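Local coordinates for protein unsaturated glucuronyl hydrolase (Streptococcus agalactiae, PDB 2ZZR) that hydrolyses unsaturated disaccharides from chondroitin, hyaluronan and heparin, releasing the 4,5-unsaturated uronic acid by cleaving the glycosidic bond that joins it to the amino sugar, at residues A[7-12]-A[275-280]; A[243-248]-A[286-291]; A[126-131]-A[392-397]. All coordinates share one frame; numbering follows the deposited sequence. Where two conformers were deposited one is given.

Contact 1: A[7-12]-A[275-280]; sequences KVESIE and TNYFLN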
loop_
_atom_site.group_PDB
_atom_site.type_symbol
_atom_site.label_atom_id
_atom_site.label_comp_id
_atom_site.label_asym_id
_atom_site.label_seq_id
_atom_site.Cartn_x
_atom_site.Cartn_y
_atom_site.Cartn_z
ATOM N N LYS A 7 -20.091 2.698 10.814
ATOM C CA LYS A 7 -20.222 4.033 11.360
ATOM C C LYS A 7 -19.316 4.967 10.580
ATOM O O LYS A 7 -18.124 4.697 10.407
ATOM C CB LYS A 7 -19.888 4.076 12.856
ATOM C CG LYS A 7 -19.990 5.480 13.470
ATOM C CD LYS A 7 -20.054 5.456 15.001
ATOM C CE LYS A 7 -18.849 4.739 15.594
ATOM N NZ LYS A 7 -18.938 4.600 17.070
ATOM N N VAL A 8 -19.903 6.048 10.082
ATOM C CA VAL A 8 -19.137 7.086 9.413
ATOM C C VAL A 8 -19.010 8.267 10.365
ATOM O O VAL A 8 -19.946 9.056 10.531
ATOM C CB VAL A 8 -19.787 7.503 8.066
ATOM C CG1 VAL A 8 -18.957 8.575 7.367
ATOM C CG2 VAL A 8 -19.951 6.293 7.159
ATOM N N GLU A 9 -17.849 8.369 11.009
ATOM C CA GLU A 9 -17.540 9.495 11.881
ATOM C C GLU A 9 -17.462 10.770 11.066
ATOM O O GLU A 9 -16.926 10.770 9.960
ATOM C CB GLU A 9 -16.197 9.278 12.590
ATOM C CG GLU A 9 -16.165 8.053 13.499
ATOM C CD GLU A 9 -14.829 7.834 14.205
ATOM O OE1 GLU A 9 -13.848 8.560 13.932
ATOM O OE2 GLU A 9 -14.777 6.917 15.058
ATOM N N SER A 10 -17.986 11.868 11.599
ATOM C CA SER A 10 -17.717 13.153 10.965
ATOM C C SER A 10 -16.225 13.464 11.136
ATOM O O SER A 10 -15.603 13.043 12.124
ATOM C CB SER A 10 -18.579 14.263 11.560
ATOM O OG SER A 10 -18.202 14.515 12.896
ATOM N N ILE A 11 -15.644 14.160 10.164
ATOM C CA ILE A 11 -14.270 14.629 10.307
ATOM C C ILE A 11 -14.267 15.718 11.369
ATOM O O ILE A 11 -14.721 16.845 11.145
ATOM C CB ILE A 11 -13.662 15.132 8.991
ATOM C CG1 ILE A 11 -13.683 14.009 7.949
ATOM C CG2 ILE A 11 -12.241 15.656 9.238
ATOM C CD1 ILE A 11 -13.380 14.469 6.516
ATOM N N GLU A 12 -13.770 15.341 12.541
ATOM C CA GLU A 12 -13.857 16.186 13.719
ATOM C C GLU A 12 -12.905 17.370 13.568
ATOM O O GLU A 12 -11.783 17.216 13.084
ATOM C CB GLU A 12 -13.619 15.341 14.989
ATOM C CG GLU A 12 -14.725 14.260 15.200
ATOM C CD GLU A 12 -14.416 13.211 16.283
ATOM O OE1 GLU A 12 -15.301 12.347 16.534
ATOM O OE2 GLU A 12 -13.304 13.237 16.872
ATOM N N THR A 275 -11.524 6.356 6.231
ATOM C CA THR A 275 -10.670 7.533 6.136
ATOM C C THR A 275 -10.962 8.516 7.266
ATOM O O THR A 275 -10.033 9.064 7.867
ATOM C CB THR A 275 -10.801 8.197 4.746
ATOM O OG1 THR A 275 -10.506 7.214 3.746
ATOM C CG2 THR A 275 -9.837 9.360 4.597
ATOM N N ASN A 276 -12.240 8.717 7.577
ATOM C CA ASN A 276 -12.600 9.642 8.654
ATOM C C ASN A 276 -12.087 9.116 9.987
ATOM O O ASN A 276 -11.614 9.883 10.811
ATOM C CB ASN A 276 -14.106 9.885 8.707
ATOM C CG ASN A 276 -14.622 10.615 7.476
ATOM O OD1 ASN A 276 -13.857 10.904 6.552
ATOM N ND2 ASN A 276 -15.922 10.913 7.456
ATOM N N TYR A 277 -12.160 7.802 10.164
ATOM C CA TYR A 277 -11.631 7.140 11.358
ATOM C C TYR A 277 -10.138 7.444 11.516
ATOM O O TYR A 277 -9.674 7.812 12.600
ATOM C CB TYR A 277 -11.876 5.640 11.247
ATOM C CG TYR A 277 -11.421 4.840 12.443
ATOM C CD1 TYR A 277 -12.319 4.499 13.457
ATOM C CD2 TYR A 277 -10.099 4.406 12.550
ATOM C CE1 TYR A 277 -11.901 3.749 14.562
ATOM C CE2 TYR A 277 -9.672 3.659 13.648
ATOM C CZ TYR A 277 -10.575 3.342 14.648
ATOM O OH TYR A 277 -10.153 2.601 15.733
ATOM N N PHE A 278 -9.403 7.303 10.413
ATOM C CA PHE A 278 -7.967 7.544 10.370
ATOM C C PHE A 278 -7.679 9.014 10.660
ATOM O O PHE A 278 -6.894 9.328 11.556
ATOM C CB PHE A 278 -7.433 7.118 8.992
ATOM C CG PHE A 278 -5.927 7.087 8.876
ATOM C CD1 PHE A 278 -5.209 5.944 9.227
ATOM C CD2 PHE A 278 -5.237 8.177 8.352
ATOM C CE1 PHE A 278 -3.812 5.902 9.095
ATOM C CE2 PHE A 278 -3.839 8.142 8.215
ATOM C CZ PHE A 278 -3.131 7.001 8.585
ATOM N N LEU A 279 -8.351 9.913 9.934
ATOM C CA LEU A 279 -8.122 11.347 10.089
ATOM C C LEU A 279 -8.347 11.801 11.527
ATOM O O LEU A 279 -7.567 12.593 12.052
ATOM C CB LEU A 279 -9.011 12.153 9.139
ATOM C CG LEU A 279 -8.738 11.979 7.638
ATOM C CD1 LEU A 279 -9.752 12.795 6.832
ATOM C CD2 LEU A 279 -7.300 12.354 7.267
ATOM N N ASN A 280 -9.404 11.278 12.152
ATOM C CA ASN A 280 -9.778 11.665 13.517
ATOM C C ASN A 280 -8.770 11.229 14.575
ATOM O O ASN A 280 -8.769 11.752 15.698
ATOM C CB ASN A 280 -11.169 11.129 13.860
ATOM C CG ASN A 280 -12.275 11.921 13.191
ATOM O OD1 ASN A 280 -12.056 13.035 12.726
ATOM N ND2 ASN A 280 -13.470 11.352 13.149
HETATM O O HOH W 1 -10.078 15.236 12.425
#
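Asn280, the last residue of 275-280, grips the extended chain 7-12 with both ends of its carboxamide and illustrates how one amide can hold a piece of irregular backbone. Its ND2 gives two nearly straight hydrogen bonds, one to Ser10 O (2.9 Å) and one to Glu9 OE1 (2.9 Å), and both acceptors lie in the amide plane. On the other end, OD1 takes the backbone N-H of Glu12 at 2.9 Å and accepts a hydrogen bond from a water that also donates to Glu12 O. With its rotation fixed from three directions, the amide becomes a platform: the carboxylate of Glu12 stacks on it, the planes only 17° apart. One turn earlier on the helix, Asn276 ND2 donates to Glu9 O at 2.7 Å, approaching almost in line with the C=O bond.

Van der Waals contacts surround these bonds. Ile11 crosses Asn276 at about a right angle, CG1 lying 3.4 Å from OD1, and makes an apolar contact through its CD1 with Leu279 CD1 at 4.0 Å. Glu9 extends straight beyond CG, which carries its OE2 to within 3.8 Å of Tyr277 CD1.

A second shell sets these groups in place. Arg281 forms a salt bridge with Glu9 OE1, so this carboxylate oxygen has two donors, while Tyr331 OH is hydrogen-bonded to Asn276 OD1. The N-terminal segment thus runs along the outer side of helix 265-280. Ile11 also packs against helix 328-346, whereas Tyr277 and Phe278 turn to helix 245-262.

Contact 2: A[243-248]-A[286-291]; sequences SWARGQ and KVSYWD. With SO4 (sulfate ion), chain C; SO4 (sulfate ion), chain D.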
loop_
_atom_site.group_PDB
_atom_site.type_symbol
_atom_site.label_atom_id
_atom_site.label_comp_id
_atom_site.label_asym_id
_atom_site.label_seq_id
_atom_site.Cartn_x
_atom_site.Cartn_y
_atom_site.Cartn_z
ATOM N N SER A 243 -5.675 0.118 17.530
ATOM C CA SER A 243 -5.955 0.319 16.110
ATOM C C SER A 243 -4.670 0.488 15.297
ATOM O O SER A 243 -4.170 1.601 15.130
ATOM C CB SER A 243 -6.870 1.532 15.925
ATOM O OG SER A 243 -7.421 1.553 14.625
ATOM N N TRP A 244 -4.143 -0.625 14.798
ATOM C CA TRP A 244 -2.906 -0.639 14.012
ATOM C C TRP A 244 -3.032 0.284 12.798
ATOM O O TRP A 244 -3.943 0.124 11.993
ATOM C CB TRP A 244 -2.603 -2.075 13.590
ATOM C CG TRP A 244 -1.415 -2.260 12.689
ATOM C CD1 TRP A 244 -0.144 -1.787 12.884
ATOM C CD2 TRP A 244 -1.385 -3.012 11.474
ATOM N NE1 TRP A 244 0.670 -2.191 11.852
ATOM C CE2 TRP A 244 -0.066 -2.941 10.971
ATOM C CE3 TRP A 244 -2.345 -3.739 10.757
ATOM C CZ2 TRP A 244 0.315 -3.565 9.776
ATOM C CZ3 TRP A 244 -1.965 -4.359 9.570
ATOM C CH2 TRP A 244 -0.645 -4.266 9.092
ATOM N N ALA A 245 -2.125 1.253 12.686
ATOM C CA ALA A 245 -2.283 2.339 11.711
ATOM C C ALA A 245 -2.206 1.878 10.259
ATOM O O ALA A 245 -3.031 2.285 9.430
ATOM C CB ALA A 245 -1.271 3.460 11.973
ATOM N N ARG A 246 -1.225 1.038 9.935
ATOM C CA ARG A 246 -1.059 0.633 8.539
ATOM C C ARG A 246 -2.221 -0.212 8.006
ATOM O O ARG A 246 -2.589 -0.096 6.835
ATOM C CB ARG A 246 0.296 -0.036 8.290
ATOM C CG ARG A 246 0.567 -0.238 6.796
ATOM C CD ARG A 246 2.035 -0.472 6.495
ATOM N NE ARG A 246 2.538 -1.708 7.106
ATOM C CZ ARG A 246 3.355 -1.755 8.157
ATOM N NH1 ARG A 246 3.767 -0.637 8.736
ATOM N NH2 ARG A 246 3.769 -2.928 8.627
ATOM N N GLY A 247 -2.820 -1.033 8.867
ATOM C CA GLY A 247 -3.996 -1.810 8.483
ATOM C C GLY A 247 -5.131 -0.914 8.024
ATOM O O GLY A 247 -5.787 -1.196 7.020
ATOM N N GLN A 248 -5.347 0.170 8.766
ATOM C CA GLN A 248 -6.330 1.189 8.406
ATOM C C GLN A 248 -5.997 1.771 7.028
ATOM O O GLN A 248 -6.879 1.915 6.179
ATOM C CB GLN A 248 -6.375 2.288 9.474
ATOM C CG GLN A 248 -7.614 3.185 9.433
ATOM C CD GLN A 248 -8.924 2.449 9.761
ATOM O OE1 GLN A 248 -10.008 2.907 9.390
ATOM N NE2 GLN A 248 -8.828 1.331 10.467
ATOM N N LYS A 286 -0.337 15.603 11.891
ATOM C CA LYS A 286 -1.121 14.806 10.927
ATOM C C LYS A 286 -0.396 13.565 10.383
ATOM O O LYS A 286 -0.731 13.062 9.304
ATOM C CB LYS A 286 -1.654 15.680 9.774
ATOM C CG LYS A 286 -2.244 17.035 10.191
ATOM C CD LYS A 286 -3.383 16.910 11.200
ATOM C CE LYS A 286 -4.080 18.257 11.423
ATOM N NZ LYS A 286 -3.191 19.282 12.062
ATOM N N VAL A 287 0.587 13.069 11.135
ATOM C CA VAL A 287 1.300 11.850 10.759
ATOM C C VAL A 287 1.021 10.764 11.792
ATOM O O VAL A 287 1.385 10.893 12.958
ATOM C CB VAL A 287 2.827 12.089 10.563
ATOM C CG1 VAL A 287 3.564 10.772 10.364
ATOM C CG2 VAL A 287 3.069 13.015 9.377
ATOM N N SER A 288 0.368 9.697 11.341
ATOM C CA SER A 288 -0.092 8.620 12.209
ATOM C C SER A 288 1.008 8.061 13.104
ATOM O O SER A 288 2.114 7.783 12.641
ATOM C CB SER A 288 -0.650 7.480 11.359
ATOM O OG SER A 288 0.344 6.988 10.477
ATOM N N TYR A 289 0.687 7.908 14.388
ATOM C CA TYR A 289 1.476 7.055 15.271
ATOM C C TYR A 289 1.296 5.627 14.770
ATOM O O TYR A 289 0.354 5.344 14.023
ATOM C CB TYR A 289 1.027 7.217 16.732
ATOM C CG TYR A 289 1.633 8.428 17.406
ATOM C CD1 TYR A 289 2.728 8.296 18.268
ATOM C CD2 TYR A 289 1.130 9.708 17.175
ATOM C CE1 TYR A 289 3.298 9.409 18.883
ATOM C CE2 TYR A 289 1.702 10.830 17.781
ATOM C CZ TYR A 289 2.779 10.667 18.645
ATOM O OH TYR A 289 3.349 11.769 19.252
ATOM N N TRP A 290 2.199 4.730 15.151
ATOM C CA TRP A 290 2.187 3.372 14.602
ATOM C C TRP A 290 0.893 2.628 14.938
ATOM O O TRP A 290 0.443 1.748 14.196
ATOM C CB TRP A 290 3.424 2.599 15.063
ATOM C CG TRP A 290 3.392 2.188 16.500
ATOM C CD1 TRP A 290 3.818 2.917 17.577
ATOM C CD2 TRP A 290 2.916 0.944 17.018
ATOM N NE1 TRP A 290 3.632 2.198 18.738
ATOM C CE2 TRP A 290 3.082 0.984 18.421
ATOM C CE3 TRP A 290 2.369 -0.206 16.433
ATOM C CZ2 TRP A 290 2.712 -0.078 19.244
ATOM C CZ3 TRP A 290 1.998 -1.259 17.251
ATOM C CH2 TRP A 290 2.178 -1.191 18.643
ATOM N N ASP A 291 0.313 2.990 16.076
ATOM C CA ASP A 291 -1.009 2.540 16.457
ATOM C C ASP A 291 -1.837 3.777 16.751
ATOM O O ASP A 291 -1.379 4.691 17.445
ATOM C CB ASP A 291 -0.947 1.632 17.684
ATOM C CG ASP A 291 -2.239 0.880 17.904
ATOM O OD1 ASP A 291 -2.208 -0.367 17.902
ATOM O OD2 ASP A 291 -3.293 1.539 18.053
HETATM S S SO4 C . 5.797 12.321 21.567
HETATM O O1 SO4 C . 4.975 13.525 21.527
HETATM O O2 SO4 C . 4.979 11.147 21.288
HETATM O O3 SO4 C . 6.864 12.406 20.580
HETATM O O4 SO4 C . 6.379 12.178 22.899
HETATM S S SO4 D . -4.802 19.560 15.525
HETATM O O1 SO4 D . -6.225 19.894 15.571
HETATM O O2 SO4 D . -4.562 18.503 14.548
HETATM O O3 SO4 D . -4.033 20.742 15.143
HETATM O O4 SO4 D . -4.376 19.085 16.839
HETATM O O HOH W 2 1.270 0.983 11.640
#
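Ser243 opens the contact by giving its backbone N-H to Asp291 OD2, a 2.8 Å bond on the syn side of the carboxylate. The placement of Asp291 CG anti to its own nitrogen (chi1 -166°) sends the acid group across the gap. There OD2 also accepts from Ile293 N and OD1 from Tyr238 N and Ser242 OG, donors that would tend to offset the nearby Ser243 O.

Trp244 forms a single beta bridge with Asp291, their CA atoms 4.4 Å apart, and occupies the N-cap position of helix 245-262. The side chain starts away from 286-291, yet the indole keeps CD1 3.8 Å from Trp290 O; one face lies against Arg246 CB and Gly247 N.

At Ala245 the first helical N-H donates to Trp290 O at 3.0 Å, reaching it from above the carbonyl plane. The methyl group is tightly seated, with CB 3.2 Å from Tyr289 O and 4.1 Å from Ser288 CB.

Arg246 joins through a water that accepts from its N and donates to Trp290 O. That carbonyl thereby serves two successive helical N-H groups, one directly and one by relay. The guanidinium leaves for Asp303 and the carbonyls of Val362 and Tyr363.

Such use of a foreign carbonyl to satisfy the first turn of a helix is an instance of N-terminal helix capping, here on a helix of the (alpha/alpha)6 barrel of family 88 glycoside hydrolases that carries Arg246 and Trp250, probable substrate-binding residues.

Contact 3: A[126-131]-A[392-397]; sequences EYRING and DWELYW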
loop_
_atom_site.group_PDB
_atom_site.type_symbol
_atom_site.label_atom_id
_atom_site.label_comp_id
_atom_site.label_asym_id
_atom_site.label_seq_id
_atom_site.Cartn_x
_atom_site.Cartn_y
_atom_site.Cartn_z
ATOM N N GLU A 126 6.522 -1.490 -15.475
ATOM C CA GLU A 126 7.216 -1.362 -16.757
ATOM C C GLU A 126 6.257 -1.504 -17.927
ATOM O O GLU A 126 6.357 -0.752 -18.901
ATOM C CB GLU A 126 8.394 -2.321 -16.923
ATOM C CG GLU A 126 9.147 -1.976 -18.222
ATOM C CD GLU A 126 10.459 -2.693 -18.417
ATOM O OE1 GLU A 126 11.305 -2.139 -19.156
ATOM O OE2 GLU A 126 10.643 -3.796 -17.864
ATOM N N TYR A 127 5.327 -2.455 -17.834
ATOM C CA TYR A 127 4.338 -2.635 -18.888
ATOM C C TYR A 127 3.544 -1.353 -19.167
ATOM O O TYR A 127 3.328 -1.006 -20.328
ATOM C CB TYR A 127 3.395 -3.807 -18.610
ATOM C CG TYR A 127 2.458 -4.064 -19.770
ATOM C CD1 TYR A 127 1.107 -3.724 -19.690
ATOM C CD2 TYR A 127 2.934 -4.610 -20.967
ATOM C CE1 TYR A 127 0.244 -3.948 -20.762
ATOM C CE2 TYR A 127 2.078 -4.833 -22.049
ATOM C CZ TYR A 127 0.740 -4.497 -21.938
ATOM O OH TYR A 127 -0.111 -4.707 -22.996
ATOM N N ARG A 128 3.118 -0.660 -18.108
ATOM C CA ARG A 128 2.444 0.641 -18.245
ATOM C C ARG A 128 3.315 1.636 -18.999
ATOM O O ARG A 128 2.828 2.386 -19.854
ATOM C CB ARG A 128 2.135 1.257 -16.879
ATOM C CG ARG A 128 1.268 0.426 -15.975
ATOM C CD ARG A 128 -0.152 0.365 -16.459
ATOM N NE ARG A 128 -1.028 -0.084 -15.380
ATOM C CZ ARG A 128 -2.145 -0.777 -15.553
ATOM N NH1 ARG A 128 -2.866 -1.117 -14.495
ATOM N NH2 ARG A 128 -2.554 -1.119 -16.769
ATOM N N ILE A 129 4.598 1.640 -18.654
ATOM C CA ILE A 129 5.528 2.668 -19.105
ATOM C C ILE A 129 5.953 2.464 -20.563
ATOM O O ILE A 129 5.931 3.414 -21.359
ATOM C CB ILE A 129 6.746 2.778 -18.151
ATOM C CG1 ILE A 129 6.294 3.329 -16.791
ATOM C CG2 ILE A 129 7.840 3.671 -18.752
ATOM C CD1 ILE A 129 7.300 3.152 -15.656
ATOM N N ASN A 130 6.319 1.234 -20.915
ATOM C CA ASN A 130 6.819 0.960 -22.267
ATOM C C ASN A 130 6.306 -0.322 -22.942
ATOM O O ASN A 130 6.764 -0.681 -24.029
ATOM C CB ASN A 130 8.360 1.033 -22.292
ATOM C CG ASN A 130 9.027 0.011 -21.368
ATOM O OD1 ASN A 130 10.015 0.317 -20.700
ATOM N ND2 ASN A 130 8.495 -1.195 -21.337
ATOM N N GLY A 131 5.365 -1.012 -22.304
ATOM C CA GLY A 131 4.764 -2.212 -22.886
ATOM C C GLY A 131 5.661 -3.439 -22.984
ATOM O O GLY A 131 5.368 -4.356 -23.754
ATOM N N ASP A 392 -0.042 13.818 -13.972
ATOM C CA ASP A 392 -1.193 12.943 -14.131
ATOM C C ASP A 392 -0.628 11.537 -14.236
ATOM O O ASP A 392 -0.266 11.078 -15.317
ATOM C CB ASP A 392 -2.001 13.320 -15.380
ATOM C CG ASP A 392 -3.158 12.361 -15.644
ATOM O OD1 ASP A 392 -3.589 12.259 -16.808
ATOM O OD2 ASP A 392 -3.633 11.695 -14.691
ATOM N N TRP A 393 -0.524 10.866 -13.091
ATOM C CA TRP A 393 0.192 9.592 -13.039
ATOM C C TRP A 393 -0.684 8.403 -13.440
ATOM O O TRP A 393 -1.773 8.211 -12.899
ATOM C CB TRP A 393 0.817 9.378 -11.653
ATOM C CG TRP A 393 1.551 8.067 -11.546
ATOM C CD1 TRP A 393 2.628 7.667 -12.282
ATOM C CD2 TRP A 393 1.253 6.985 -10.648
ATOM N NE1 TRP A 393 3.021 6.397 -11.903
ATOM C CE2 TRP A 393 2.197 5.959 -10.901
ATOM C CE3 TRP A 393 0.285 6.786 -9.652
ATOM C CZ2 TRP A 393 2.199 4.743 -10.198
ATOM C CZ3 TRP A 393 0.286 5.574 -8.954
ATOM C CH2 TRP A 393 1.243 4.574 -9.228
ATOM N N GLU A 394 -0.205 7.626 -14.410
ATOM C CA GLU A 394 -0.847 6.381 -14.797
ATOM C C GLU A 394 -0.508 5.284 -13.782
ATOM O O GLU A 394 0.651 4.876 -13.666
ATOM C CB GLU A 394 -0.399 5.950 -16.202
ATOM C CG GLU A 394 -1.168 4.751 -16.741
ATOM C CD GLU A 394 -0.678 4.267 -18.104
ATOM O OE1 GLU A 394 -1.291 3.322 -18.644
ATOM O OE2 GLU A 394 0.305 4.834 -18.643
ATOM N N LEU A 395 -1.523 4.800 -13.066
ATOM C CA LEU A 395 -1.296 3.830 -11.982
ATOM C C LEU A 395 -0.647 2.541 -12.445
ATOM O O LEU A 395 -1.069 1.951 -13.444
ATOM C CB LEU A 395 -2.615 3.489 -11.278
ATOM C CG LEU A 395 -3.032 4.372 -10.104
ATOM C CD1 LEU A 395 -3.179 5.829 -10.514
ATOM C CD2 LEU A 395 -4.340 3.856 -9.516
ATOM N N TYR A 396 0.363 2.092 -11.703
ATOM C CA TYR A 396 0.879 0.729 -11.880
ATOM C C TYR A 396 -0.204 -0.261 -11.472
ATOM O O TYR A 396 -0.423 -1.270 -12.153
ATOM C CB TYR A 396 2.149 0.499 -11.048
ATOM C CG TYR A 396 3.264 1.504 -11.312
ATOM C CD1 TYR A 396 3.373 2.145 -12.554
ATOM C CD2 TYR A 396 4.216 1.793 -10.335
ATOM C CE1 TYR A 396 4.397 3.059 -12.800
ATOM C CE2 TYR A 396 5.253 2.702 -10.575
ATOM C CZ TYR A 396 5.331 3.333 -11.813
ATOM O OH TYR A 396 6.336 4.242 -12.055
ATOM N N TRP A 397 -0.891 0.067 -10.373
ATOM C CA TRP A 397 -1.997 -0.731 -9.817
ATOM C C TRP A 397 -3.162 -0.877 -10.783
ATOM O O TRP A 397 -3.372 -0.059 -11.693
ATOM C CB TRP A 397 -2.500 -0.117 -8.498
ATOM C CG TRP A 397 -1.383 0.239 -7.577
ATOM C CD1 TRP A 397 -0.826 1.471 -7.408
ATOM C CD2 TRP A 397 -0.648 -0.656 -6.731
ATOM N NE1 TRP A 397 0.206 1.407 -6.499
ATOM C CE2 TRP A 397 0.335 0.110 -6.068
ATOM C CE3 TRP A 397 -0.734 -2.033 -6.462
ATOM C CZ2 TRP A 397 1.241 -0.451 -5.164
ATOM C CZ3 TRP A 397 0.164 -2.593 -5.554
ATOM C CH2 TRP A 397 1.133 -1.802 -4.912
ATOM O OXT TRP A 397 -3.927 -1.838 -10.657
#
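The C-terminal tail of the chain, after helix 376-390, is fastened to the last turn of helix 115-130 in this contact, a case of one arginine collecting successive main-chain carbonyls. Arg128 carries most of it. A bend at chi2 (-71°) turns the side chain along the tail and brings its guanidinium beside residues 395-397. NH1 donates to Trp397 O at 3.0 Å; this terminal oxygen lies near the guanidinium edge, while the donor stands well above the carbonyl plane. Two weak bonds supplement it, from NE to Leu395 O (2.8 Å, bent to 128°) and from NH1 to Tyr396 O (3.4 Å). The aliphatic part of the same side chain is used as well: CG faces the edge of the Tyr396 ring, and CD lies 3.8 Å from Glu394 OE1.

Glu394 runs obliquely past Arg128 as an extended chain, its carboxylate plane 25° from that of the guanidinium. Its OE1 stays 4.7 Å from Arg128 NE, too far for a salt bridge. On the next helical residue, Ile129 CD1 touches the phenol end of Tyr396, with CE1 at 4.1 Å. Tyr396 OH is hydrogen-bonded to Glu82 OE1, which Trp393 NE1 also uses, and the Trp393 indole places CZ2 over the centre of the phenol ring. Helix 70-84 therefore helps to set the ring that Ile129 meets.

At the chain end, Trp397 OXT forms a salt bridge with Arg260 and lies 4.0 Å from Arg128 NH1. Two arginines thus meet the terminal carboxylate, Arg128 at O and Arg260 at OXT, which would tend to stabilise its negative charge; Arg128 may in this way add charge stabilisation to its bent, distributed hold on the backbone leading up to it.

Contacts 1 and 2 are neighbours, their centres 13 Å apart, and they meet directly through a probable Tyr277-Ser243 hydrogen bond and through the packing of Phe278 on Gln248; helices 245-262 and 265-280, consecutive in the chain and part of the helical barrel, bring them together. Contact 3 lies across the chain's centre from contact 2, about 29 Å between centres, and does not touch either one. In sequence, contact 2 is nested within the span closed by 126-131 and 392-397, whereas contact 1 alternates with both others. The two outer contacts bind both chain termini to the helical body, and the inner one ties the start of helix 245-262, with its probable substrate-binding residues, to a later loop.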